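Local coordinates for protein tryptophanyl-tRNA synthetase (Thermus thermophilus, PDB 2EL7) that probably catalyses the ATP-dependent attachment of tryptophan to its cognate tRNA, working as a homodimeric class I aminoacyl-tRNA synthetase, at residues G12-G17 against G21-W26; V27-G30 against D36-F39; V68-G73 against E290-D295; R186-D191 against L244-P249. All coordinates share one frame; numbering follows the deposited sequence.

Overall arrangement
Interactions 1 and 2 share helix 16-33 of the Rossmann fold, their centres about 14 Å apart. Interaction 1 sits at the start of that helix in the HIGH region; interaction 2 lies further along and pins the helix to strand 37-41. Helix 55-72, next in the chain after that strand, packs against interaction 1 and carries interaction 3 to the end of helix 267-294. Interaction 4 falls, in sequence, between the two halves of interaction 3; it joins the loop ahead of the KMSKS region to helix 239-247 and touches interaction 1 through Val187 and Gly17, both residues of the predicted ATP site. Interaction 3 ties the Rossmann fold to the later helices.

Interaction 1. Residues G12-G17 against G21-W26; sequences GEIHIG and GAIKQW
Ile14 and Ile23 meet methyl to methyl where the HIGH region of this class I synthetase runs into helix 16-33, the helix of a Rossmann beta-alpha-beta unit. Ile14 CG2 is modelled 3.3 Å from Ile23 CD1, closer than methyls normally come, so the exact value is doubtful; the two side chains cross at a slant. The extended second torsion of Ile23 (chi2 177°) carries its CD1 out from the helix, while Ile14 offers the branch that stands opposite its own backbone N. Helix 55-72 packs on both: Val68 touches Ile14, and Asn69 and Ala72 touch Ile23. From the loop side, Leu206 covers Ile14 and is also bonded to it through the backbone.

The other half of the contact is backbone alone. Gly21 N reaches Gly17 O at 3.4 Å, a weak bond bent to 133°, as the first turn of the helix passes into a wider pi-type turn at 21-23. Gly17 belongs to the predicted ATP site, and its lack of a side chain matters locally, since a CB there would run into His15 CE1. His15 holds the N-cap position, and Asn18 OD1 accepts a hydrogen bond from its backbone N. The imidazole turns back over the helix start and presents its edge, with ND1 taking a weak capping bond in the ring plane from Gly17 N at 3.0 Å.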
loop_
_atom_site.group_PDB
_atom_site.type_symbol
_atom_site.label_atom_id
_atom_site.label_comp_id
_atom_site.label_asym_id
_atom_site.label_seq_id
_atom_site.Cartn_x
_atom_site.Cartn_y
_atom_site.Cartn_z
ATOM N N GLY A 12 -13.756 20.484 7.062
ATOM C CA GLY A 12 -14.441 21.163 8.152
ATOM C C GLY A 12 -15.820 21.706 7.781
ATOM O O GLY A 12 -16.378 22.510 8.513
ATOM N N GLU A 13 -16.383 21.278 6.656
ATOM C CA GLU A 13 -17.703 21.765 6.226
ATOM C C GLU A 13 -18.831 20.774 6.508
ATOM O O GLU A 13 -19.191 19.970 5.646
ATOM C CB GLU A 13 -17.695 22.057 4.722
ATOM C CG GLU A 13 -16.534 22.911 4.247
ATOM C CD GLU A 13 -16.614 24.330 4.768
ATOM O OE1 GLU A 13 -17.677 24.964 4.588
ATOM O OE2 GLU A 13 -15.618 24.813 5.350
ATOM N N ILE A 14 -19.402 20.840 7.701
ATOM C CA ILE A 14 -20.494 19.945 8.059
ATOM C C ILE A 14 -21.799 20.729 7.895
ATOM O O ILE A 14 -21.924 21.836 8.429
ATOM C CB ILE A 14 -20.377 19.471 9.551
ATOM C CG1 ILE A 14 -18.930 19.073 9.873
ATOM C CG2 ILE A 14 -21.336 18.303 9.822
ATOM C CD1 ILE A 14 -18.299 18.122 8.867
ATOM N N HIS A 15 -22.760 20.176 7.156
ATOM C CA HIS A 15 -24.043 20.858 6.983
ATOM C C HIS A 15 -25.155 20.130 7.743
ATOM O O HIS A 15 -24.929 19.045 8.282
ATOM C CB HIS A 15 -24.384 21.031 5.497
ATOM C CG HIS A 15 -24.285 19.775 4.694
ATOM N ND1 HIS A 15 -25.093 18.682 4.919
ATOM C CD2 HIS A 15 -23.510 19.456 3.628
ATOM C CE1 HIS A 15 -24.826 17.745 4.024
ATOM N NE2 HIS A 15 -23.869 18.189 3.229
ATOM N N ILE A 16 -26.344 20.723 7.808
ATOM C CA ILE A 16 -27.423 20.118 8.573
ATOM C C ILE A 16 -27.860 18.794 8.005
ATOM O O ILE A 16 -28.616 18.044 8.644
ATOM C CB ILE A 16 -28.648 21.061 8.671
ATOM C CG1 ILE A 16 -29.277 21.271 7.298
ATOM C CG2 ILE A 16 -28.226 22.397 9.290
ATOM C CD1 ILE A 16 -30.585 22.018 7.368
ATOM N N GLY A 17 -27.391 18.520 6.789
ATOM C CA GLY A 17 -27.709 17.268 6.131
ATOM C C GLY A 17 -26.877 16.191 6.803
ATOM O O GLY A 17 -27.390 15.134 7.168
ATOM N N GLY A 21 -28.471 13.412 9.871
ATOM C CA GLY A 21 -28.413 12.012 9.502
ATOM C C GLY A 21 -27.323 11.146 10.123
ATOM O O GLY A 21 -27.545 10.459 11.125
ATOM N N ALA A 22 -26.138 11.180 9.527
ATOM C CA ALA A 22 -25.021 10.361 9.976
ATOM C C ALA A 22 -24.462 10.685 11.347
ATOM O O ALA A 22 -24.159 9.778 12.123
ATOM C CB ALA A 22 -23.902 10.433 8.942
ATOM N N ILE A 23 -24.320 11.974 11.642
ATOM C CA ILE A 23 -23.764 12.400 12.906
ATOM C C ILE A 23 -24.633 11.973 14.074
ATOM O O ILE A 23 -24.136 11.478 15.091
ATOM C CB ILE A 23 -23.538 13.942 12.914
ATOM C CG1 ILE A 23 -22.398 14.299 11.949
ATOM C CG2 ILE A 23 -23.149 14.426 14.308
ATOM C CD1 ILE A 23 -22.144 15.766 11.827
ATOM N N LYS A 24 -25.934 12.160 13.935
ATOM C CA LYS A 24 -26.847 11.764 14.990
ATOM C C LYS A 24 -26.659 10.271 15.261
ATOM O O LYS A 24 -26.757 9.827 16.407
ATOM C CB LYS A 24 -28.293 12.062 14.587
ATOM C CG LYS A 24 -29.329 11.307 15.408
ATOM C CD LYS A 24 -30.727 11.923 15.248
ATOM C CE LYS A 24 -30.879 13.223 16.064
ATOM N NZ LYS A 24 -29.822 14.258 15.793
ATOM N N GLN A 25 -26.355 9.503 14.216
ATOM C CA GLN A 25 -26.174 8.074 14.394
ATOM C C GLN A 25 -24.825 7.750 15.026
ATOM O O GLN A 25 -24.716 6.862 15.879
ATOM C CB GLN A 25 -26.322 7.355 13.055
ATOM C CG GLN A 25 -26.266 5.848 13.174
ATOM C CD GLN A 25 -26.403 5.156 11.825
ATOM O OE1 GLN A 25 -25.593 5.372 10.911
ATOM N NE2 GLN A 25 -27.437 4.317 11.688
ATOM N N TRP A 26 -23.796 8.470 14.594
ATOM C CA TRP A 26 -22.452 8.272 15.128
ATOM C C TRP A 26 -22.483 8.509 16.627
ATOM O O TRP A 26 -21.850 7.790 17.395
ATOM C CB TRP A 26 -21.459 9.257 14.496
ATOM C CG TRP A 26 -21.186 9.013 13.060
ATOM C CD1 TRP A 26 -21.544 7.914 12.326
ATOM C CD2 TRP A 26 -20.434 9.858 12.176
ATOM N NE1 TRP A 26 -21.057 8.022 11.046
ATOM C CE2 TRP A 26 -20.370 9.204 10.926
ATOM C CE3 TRP A 26 -19.807 11.104 12.321
ATOM C CZ2 TRP A 26 -19.705 9.751 9.826
ATOM C CZ3 TRP A 26 -19.146 11.648 11.227
ATOM C CH2 TRP A 26 -19.100 10.969 9.994
#

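Interaction 2. Residues V27-G30 against D36-F39; sequences VAIG and DAFF
Ala37 CB points toward the last turns of helix 16-33 and rests on two carbons there: Gly30 CA at 3.9 Å and Ile29 CG2 at 4.0 Å. At Gly30 the methyl meets backbone, and the CA atoms of Gly30 and Ala37 are 5.5 Å apart. Ile29 reaches Ala37 with the short branch, CG2, the one lying opposite its backbone N; its longer branch starts off beside that N.

Phe39, two residues along the strand, adds a looser layer: its ring end comes back toward the helix, with CZ 4.7 Å from Gly30 N. The indole of Trp26, one turn earlier on the helix, meets the Phe39 ring edge-to-face and helps settle its position. Ile29 also touches Val4, and Asp36, just before Ala37, makes a salt bridge to Arg3.

This is the returning limb of a beta-alpha-beta crossover: helix 16-33 lies over the parallel sheet, whose central strand, 37-41, is hydrogen-bonded to strand 4-8 through Phe38 and to strand 80-83 through Phe39.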
loop_
_atom_site.group_PDB
_atom_site.type_symbol
_atom_site.label_atom_id
_atom_site.label_comp_id
_atom_site.label_asym_id
_atom_site.label_seq_id
_atom_site.Cartn_x
_atom_site.Cartn_y
_atom_site.Cartn_z
ATOM N N VAL A 27 -23.211 9.549 17.027
ATOM C CA VAL A 27 -23.353 9.896 18.439
ATOM C C VAL A 27 -24.003 8.729 19.188
ATOM O O VAL A 27 -23.558 8.362 20.288
ATOM C CB VAL A 27 -24.209 11.192 18.602
ATOM C CG1 VAL A 27 -24.490 11.449 20.055
ATOM C CG2 VAL A 27 -23.457 12.394 18.023
ATOM N N ALA A 28 -25.042 8.136 18.592
ATOM C CA ALA A 28 -25.720 6.999 19.233
ATOM C C ALA A 28 -24.773 5.818 19.388
ATOM O O ALA A 28 -24.772 5.155 20.422
ATOM C CB ALA A 28 -27.000 6.562 18.433
ATOM N N ILE A 29 -23.954 5.560 18.368
ATOM C CA ILE A 29 -23.005 4.453 18.418
ATOM C C ILE A 29 -21.978 4.667 19.518
ATOM O O ILE A 29 -21.570 3.723 20.191
ATOM C CB ILE A 29 -22.319 4.286 17.079
ATOM C CG1 ILE A 29 -23.353 3.775 16.062
ATOM C CG2 ILE A 29 -21.120 3.335 17.212
ATOM C CD1 ILE A 29 -23.023 4.142 14.613
ATOM N N GLY A 30 -21.575 5.914 19.721
ATOM C CA GLY A 30 -20.626 6.205 20.784
ATOM C C GLY A 30 -21.220 5.967 22.170
ATOM O O GLY A 30 -20.528 5.502 23.062
ATOM N N ASP A 36 -14.953 1.470 21.879
ATOM C CA ASP A 36 -14.952 0.606 20.719
ATOM C C ASP A 36 -15.739 1.195 19.573
ATOM O O ASP A 36 -16.115 0.503 18.632
ATOM C CB ASP A 36 -15.451 -0.774 21.096
ATOM C CG ASP A 36 -14.332 -1.642 21.616
ATOM O OD1 ASP A 36 -14.539 -2.335 22.633
ATOM O OD2 ASP A 36 -13.235 -1.629 20.999
ATOM N N ALA A 37 -15.989 2.493 19.661
ATOM C CA ALA A 37 -16.647 3.193 18.572
ATOM C C ALA A 37 -15.500 3.959 17.919
ATOM O O ALA A 37 -15.243 5.091 18.285
ATOM C CB ALA A 37 -17.705 4.171 19.099
ATOM N N PHE A 38 -14.786 3.323 16.988
ATOM C CA PHE A 38 -13.676 3.986 16.294
ATOM C C PHE A 38 -14.128 4.952 15.216
ATOM O O PHE A 38 -14.968 4.617 14.364
ATOM C CB PHE A 38 -12.746 2.971 15.643
ATOM C CG PHE A 38 -11.902 2.199 16.619
ATOM C CD1 PHE A 38 -10.718 1.603 16.202
ATOM C CD2 PHE A 38 -12.282 2.070 17.941
ATOM C CE1 PHE A 38 -9.936 0.904 17.081
ATOM C CE2 PHE A 38 -11.501 1.373 18.825
ATOM C CZ PHE A 38 -10.321 0.786 18.392
ATOM N N PHE A 39 -13.567 6.156 15.239
ATOM C CA PHE A 39 -13.918 7.158 14.226
ATOM C C PHE A 39 -12.634 7.568 13.571
ATOM O O PHE A 39 -11.746 8.096 14.233
ATOM C CB PHE A 39 -14.638 8.363 14.850
ATOM C CG PHE A 39 -16.005 8.029 15.412
ATOM C CD1 PHE A 39 -16.150 7.632 16.751
ATOM C CD2 PHE A 39 -17.144 8.133 14.612
ATOM C CE1 PHE A 39 -17.401 7.352 17.283
ATOM C CE2 PHE A 39 -18.423 7.854 15.131
ATOM C CZ PHE A 39 -18.560 7.464 16.465
#

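Interaction 3. Residues V68-G73 against E290-D295; sequences VNIAAG and EALKKD
The last turn of helix 55-72 in the Rossmann fold meets the last turn of helix 267-294 through a single leucine methyl. Leu292 CD1 reaches across to Ile70 CG2 at 3.8 Å and to Ala71 N at 3.9 Å, with Ala71 CB a little further off at 4.2 Å. The methyl therefore rests on both side chain and backbone of the facing turn. The side chain of Leu292 starts off beside its own backbone N (chi1 -61°), and the nearly extended second torsion (chi2 161°) then sends CD1 forward. Ile70 answers with its CG2 branch, and the two side chains pass each other at a slant.

Helix 55-72 follows strand 37-41 of the nucleotide-binding sheet and ends here in a Schellman motif. Gly73 adopts a positive phi of 141°, which suits glycine, and its N bonds back to Ile70 O at 3.1 Å and, weakly, to Asn69 O. Ala71 is covered further by Ile285 and Ala289, from earlier turns of helix 267-294. Leu292 in turn has Tyr298 and Val299 of helix 296-324 against it. On another side of helix 267-294, Lys294 NZ forms a salt bridge with Glu290 OE1 at 3.4 Å, its hydrogen bond weak, one turn back.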
loop_
_atom_site.group_PDB
_atom_site.type_symbol
_atom_site.label_atom_id
_atom_site.label_comp_id
_atom_site.label_asym_id
_atom_site.label_seq_id
_atom_site.Cartn_x
_atom_site.Cartn_y
_atom_site.Cartn_z
ATOM N N VAL A 68 -14.735 20.179 14.093
ATOM C CA VAL A 68 -16.161 20.310 13.859
ATOM C C VAL A 68 -16.988 19.081 14.236
ATOM O O VAL A 68 -18.093 19.218 14.764
ATOM C CB VAL A 68 -16.462 20.727 12.403
ATOM C CG1 VAL A 68 -17.963 20.933 12.247
ATOM C CG2 VAL A 68 -15.731 22.033 12.072
ATOM N N ASN A 69 -16.471 17.891 13.985
ATOM C CA ASN A 69 -17.215 16.702 14.356
ATOM C C ASN A 69 -17.270 16.551 15.863
ATOM O O ASN A 69 -18.249 16.048 16.406
ATOM C CB ASN A 69 -16.621 15.468 13.696
ATOM C CG ASN A 69 -17.103 15.309 12.280
ATOM O OD1 ASN A 69 -18.243 14.958 12.059
ATOM N ND2 ASN A 69 -16.248 15.613 11.318
ATOM N N ILE A 70 -16.227 16.987 16.553
ATOM C CA ILE A 70 -16.269 16.942 17.999
ATOM C C ILE A 70 -17.301 18.001 18.428
ATOM O O ILE A 70 -18.085 17.765 19.344
ATOM C CB ILE A 70 -14.909 17.264 18.611
ATOM C CG1 ILE A 70 -13.947 16.109 18.324
ATOM C CG2 ILE A 70 -15.048 17.506 20.119
ATOM C CD1 ILE A 70 -12.502 16.384 18.732
ATOM N N ALA A 71 -17.316 19.158 17.761
ATOM C CA ALA A 71 -18.294 20.195 18.129
ATOM C C ALA A 71 -19.719 19.693 17.901
ATOM O O ALA A 71 -20.606 19.964 18.703
ATOM C CB ALA A 71 -18.068 21.489 17.328
ATOM N N ALA A 72 -19.919 18.964 16.801
ATOM C CA ALA A 72 -21.226 18.403 16.452
ATOM C C ALA A 72 -21.677 17.297 17.410
ATOM O O ALA A 72 -22.860 16.951 17.415
ATOM C CB ALA A 72 -21.218 17.872 14.991
ATOM N N GLY A 73 -20.750 16.729 18.199
ATOM C CA GLY A 73 -21.142 15.701 19.154
ATOM C C GLY A 73 -20.254 14.497 19.390
ATOM O O GLY A 73 -20.502 13.765 20.349
ATOM N N GLU A 290 -16.368 27.132 19.160
ATOM C CA GLU A 290 -15.623 28.302 19.637
ATOM C C GLU A 290 -14.649 27.941 20.776
ATOM O O GLU A 290 -13.529 28.450 20.850
ATOM C CB GLU A 290 -16.603 29.390 20.103
ATOM C CG GLU A 290 -15.942 30.731 20.331
ATOM C CD GLU A 290 -14.797 31.007 19.332
ATOM O OE1 GLU A 290 -13.600 30.891 19.729
ATOM O OE2 GLU A 290 -15.098 31.331 18.150
ATOM N N ALA A 291 -15.083 27.059 21.659
ATOM C CA ALA A 291 -14.234 26.636 22.759
ATOM C C ALA A 291 -13.077 25.784 22.216
ATOM O O ALA A 291 -11.932 25.925 22.660
ATOM C CB ALA A 291 -15.061 25.838 23.792
ATOM N N LEU A 292 -13.360 24.905 21.256
ATOM C CA LEU A 292 -12.289 24.084 20.708
ATOM C C LEU A 292 -11.348 24.966 19.899
ATOM O O LEU A 292 -10.145 24.792 19.941
ATOM C CB LEU A 292 -12.857 22.959 19.844
ATOM C CG LEU A 292 -13.765 22.014 20.639
ATOM C CD1 LEU A 292 -14.660 21.215 19.698
ATOM C CD2 LEU A 292 -12.904 21.093 21.507
ATOM N N LYS A 293 -11.899 25.928 19.175
ATOM C CA LYS A 293 -11.062 26.823 18.393
ATOM C C LYS A 293 -10.054 27.569 19.299
ATOM O O LYS A 293 -8.911 27.792 18.889
ATOM C CB LYS A 293 -11.928 27.812 17.610
ATOM C CG LYS A 293 -11.143 28.672 16.625
ATOM C CD LYS A 293 -12.048 29.660 15.863
ATOM C CE LYS A 293 -11.238 30.776 15.149
ATOM N NZ LYS A 293 -12.127 31.805 14.509
ATOM N N LYS A 294 -10.457 27.934 20.522
ATOM C CA LYS A 294 -9.538 28.617 21.449
ATOM C C LYS A 294 -8.540 27.650 22.099
ATOM O O LYS A 294 -7.492 28.068 22.578
ATOM C CB LYS A 294 -10.285 29.295 22.601
ATOM C CG LYS A 294 -10.738 30.720 22.360
ATOM C CD LYS A 294 -11.396 31.257 23.635
ATOM C CE LYS A 294 -12.006 32.645 23.444
ATOM N NZ LYS A 294 -13.286 32.606 22.661
ATOM N N ASP A 295 -8.886 26.364 22.129
ATOM C CA ASP A 295 -8.062 25.335 22.768
ATOM C C ASP A 295 -7.800 24.172 21.803
ATOM O O ASP A 295 -8.284 23.067 22.000
ATOM C CB ASP A 295 -8.801 24.835 24.014
ATOM C CG ASP A 295 -8.020 23.829 24.810
ATOM O OD1 ASP A 295 -8.611 23.219 25.739
ATOM O OD2 ASP A 295 -6.815 23.646 24.539
#

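Interaction 4. Residues R186-D191 against L244-P249; sequences RVPGID and LSYFAP
Three successive residues of the loop that leads into the KMSKS region of this class I synthetase come up to the phenolic OH of Tyr246. Pro188 CD lies 3.4 Å from that OH and Val187 CA 3.5 Å from it, while the Arg186 O to Tyr246 OH distance, 3.7 Å, is too long to count as a bond. The tyrosine stands on the final turn of helix 239-247 and comes at the loop end-on, the hydroxyl leading.

How the two loop side chains meet the ring differs. Pro188 presents CD at the ring edge, close to its plane. Val187 approaches aslant, and both its methyls address one ring carbon: CG1 is 3.7 Å and CG2 3.8 Å from Tyr246 CE1. With CG1 opposite the backbone N (chi1 -171°) and CG2 opposite the carbonyl carbon, both methyls of the fork come to CE1. Val187, a predicted ATP-site residue, packs with CG2 against Gly17 CA and is bonded through its backbone to Met196 of KMSKS, consistent with a place beside the predicted nucleotide pocket.

With an alanine in place of Tyr246, the Val187 methyls and the Pro188 ring would probably lose their partner and a gap would open between loop and helix. A second tie joins the same elements: Pro188 O is hydrogen-bonded to Tyr243 OH. On the helix itself, Tyr246 CB sits over one face of the Phe247 ring, 3.4 Å above its plane and displaced toward the rim.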
loop_
_atom_site.group_PDB
_atom_site.type_symbol
_atom_site.label_atom_id
_atom_site.label_comp_id
_atom_site.label_asym_id
_atom_site.label_seq_id
_atom_site.Cartn_x
_atom_site.Cartn_y
_atom_site.Cartn_z
ATOM N N ARG A 186 -33.745 12.708 4.592
ATOM C CA ARG A 186 -32.986 12.989 3.383
ATOM C C ARG A 186 -33.227 14.491 3.196
ATOM O O ARG A 186 -34.249 14.915 2.643
ATOM C CB ARG A 186 -33.516 12.161 2.199
ATOM C CG ARG A 186 -33.699 10.658 2.521
ATOM C CD ARG A 186 -32.407 9.967 3.039
ATOM N NE ARG A 186 -32.672 8.703 3.751
ATOM C CZ ARG A 186 -33.185 7.601 3.197
ATOM N NH1 ARG A 186 -33.389 6.517 3.937
ATOM N NH2 ARG A 186 -33.492 7.576 1.904
ATOM N N VAL A 187 -32.278 15.279 3.701
ATOM C CA VAL A 187 -32.338 16.737 3.684
ATOM C C VAL A 187 -32.152 17.450 2.344
ATOM O O VAL A 187 -31.107 17.348 1.705
ATOM C CB VAL A 187 -31.322 17.310 4.684
ATOM C CG1 VAL A 187 -31.522 18.803 4.831
ATOM C CG2 VAL A 187 -31.468 16.589 6.033
ATOM N N PRO A 188 -33.179 18.197 1.907
ATOM C CA PRO A 188 -33.180 18.953 0.650
ATOM C C PRO A 188 -32.318 20.224 0.658
ATOM O O PRO A 188 -32.219 20.910 1.674
ATOM C CB PRO A 188 -34.659 19.261 0.442
ATOM C CG PRO A 188 -35.190 19.326 1.834
ATOM C CD PRO A 188 -34.529 18.144 2.486
ATOM N N GLY A 189 -31.710 20.529 -0.487
ATOM C CA GLY A 189 -30.857 21.698 -0.603
ATOM C C GLY A 189 -31.605 23.017 -0.630
ATOM O O GLY A 189 -32.812 23.038 -0.837
ATOM N N ILE A 190 -30.891 24.122 -0.437
ATOM C CA ILE A 190 -31.523 25.444 -0.409
ATOM C C ILE A 190 -32.210 25.888 -1.710
ATOM O O ILE A 190 -33.103 26.731 -1.690
ATOM C CB ILE A 190 -30.515 26.534 0.026
ATOM C CG1 ILE A 190 -29.439 26.727 -1.044
ATOM C CG2 ILE A 190 -29.881 26.144 1.356
ATOM C CD1 ILE A 190 -28.374 27.754 -0.646
ATOM N N ASP A 191 -31.790 25.326 -2.838
ATOM C CA ASP A 191 -32.395 25.649 -4.124
ATOM C C ASP A 191 -33.636 24.782 -4.244
ATOM O O ASP A 191 -34.383 24.858 -5.218
ATOM C CB ASP A 191 -31.432 25.330 -5.262
ATOM C CG ASP A 191 -30.353 26.380 -5.425
ATOM O OD1 ASP A 191 -29.416 26.125 -6.217
ATOM O OD2 ASP A 191 -30.441 27.456 -4.780
ATOM N N LEU A 244 -38.409 23.422 8.827
ATOM C CA LEU A 244 -39.138 23.754 10.051
ATOM C C LEU A 244 -39.399 22.498 10.880
ATOM O O LEU A 244 -39.294 22.513 12.106
ATOM C CB LEU A 244 -40.469 24.436 9.717
ATOM C CG LEU A 244 -41.321 24.906 10.907
ATOM C CD1 LEU A 244 -40.649 26.087 11.575
ATOM C CD2 LEU A 244 -42.712 25.291 10.433
ATOM N N SER A 245 -39.729 21.411 10.195
ATOM C CA SER A 245 -40.026 20.130 10.842
ATOM C C SER A 245 -38.824 19.564 11.592
ATOM O O SER A 245 -38.956 18.972 12.672
ATOM C CB SER A 245 -40.481 19.132 9.780
ATOM O OG SER A 245 -41.478 19.731 8.968
ATOM N N TYR A 246 -37.652 19.748 10.995
ATOM C CA TYR A 246 -36.400 19.277 11.566
ATOM C C TYR A 246 -36.051 19.958 12.878
ATOM O O TYR A 246 -35.495 19.320 13.767
ATOM C CB TYR A 246 -35.252 19.557 10.606
ATOM C CG TYR A 246 -35.318 18.864 9.260
ATOM C CD1 TYR A 246 -34.547 19.331 8.196
ATOM C CD2 TYR A 246 -36.102 17.723 9.060
ATOM C CE1 TYR A 246 -34.543 18.685 6.971
ATOM C CE2 TYR A 246 -36.115 17.069 7.818
ATOM C CZ TYR A 246 -35.332 17.558 6.783
ATOM O OH TYR A 246 -35.339 16.954 5.535
ATOM N N PHE A 247 -36.385 21.244 13.002
ATOM C CA PHE A 247 -36.007 22.022 14.183
ATOM C C PHE A 247 -37.012 22.659 15.129
ATOM O O PHE A 247 -36.607 23.424 16.009
ATOM C CB PHE A 247 -35.059 23.119 13.743
ATOM C CG PHE A 247 -33.971 22.632 12.869
ATOM C CD1 PHE A 247 -34.055 22.793 11.483
ATOM C CD2 PHE A 247 -32.889 21.947 13.419
ATOM C CE1 PHE A 247 -33.085 22.281 10.658
ATOM C CE2 PHE A 247 -31.899 21.420 12.600
ATOM C CZ PHE A 247 -31.991 21.583 11.212
ATOM N N ALA A 248 -38.301 22.383 14.957
ATOM C CA ALA A 248 -39.305 22.970 15.831
ATOM C C ALA A 248 -40.311 21.897 16.199
ATOM O O ALA A 248 -40.609 21.014 15.386
ATOM C CB ALA A 248 -39.988 24.136 15.137
ATOM N N PRO A 249 -40.862 21.966 17.425
ATOM C CA PRO A 249 -41.839 20.991 17.920
ATOM C C PRO A 249 -43.047 20.754 17.014
ATOM O O PRO A 249 -43.484 21.658 16.302
ATOM C CB PRO A 249 -42.214 21.548 19.295
ATOM C CG PRO A 249 -41.957 23.022 19.169
ATOM C CD PRO A 249 -40.704 23.090 18.370
#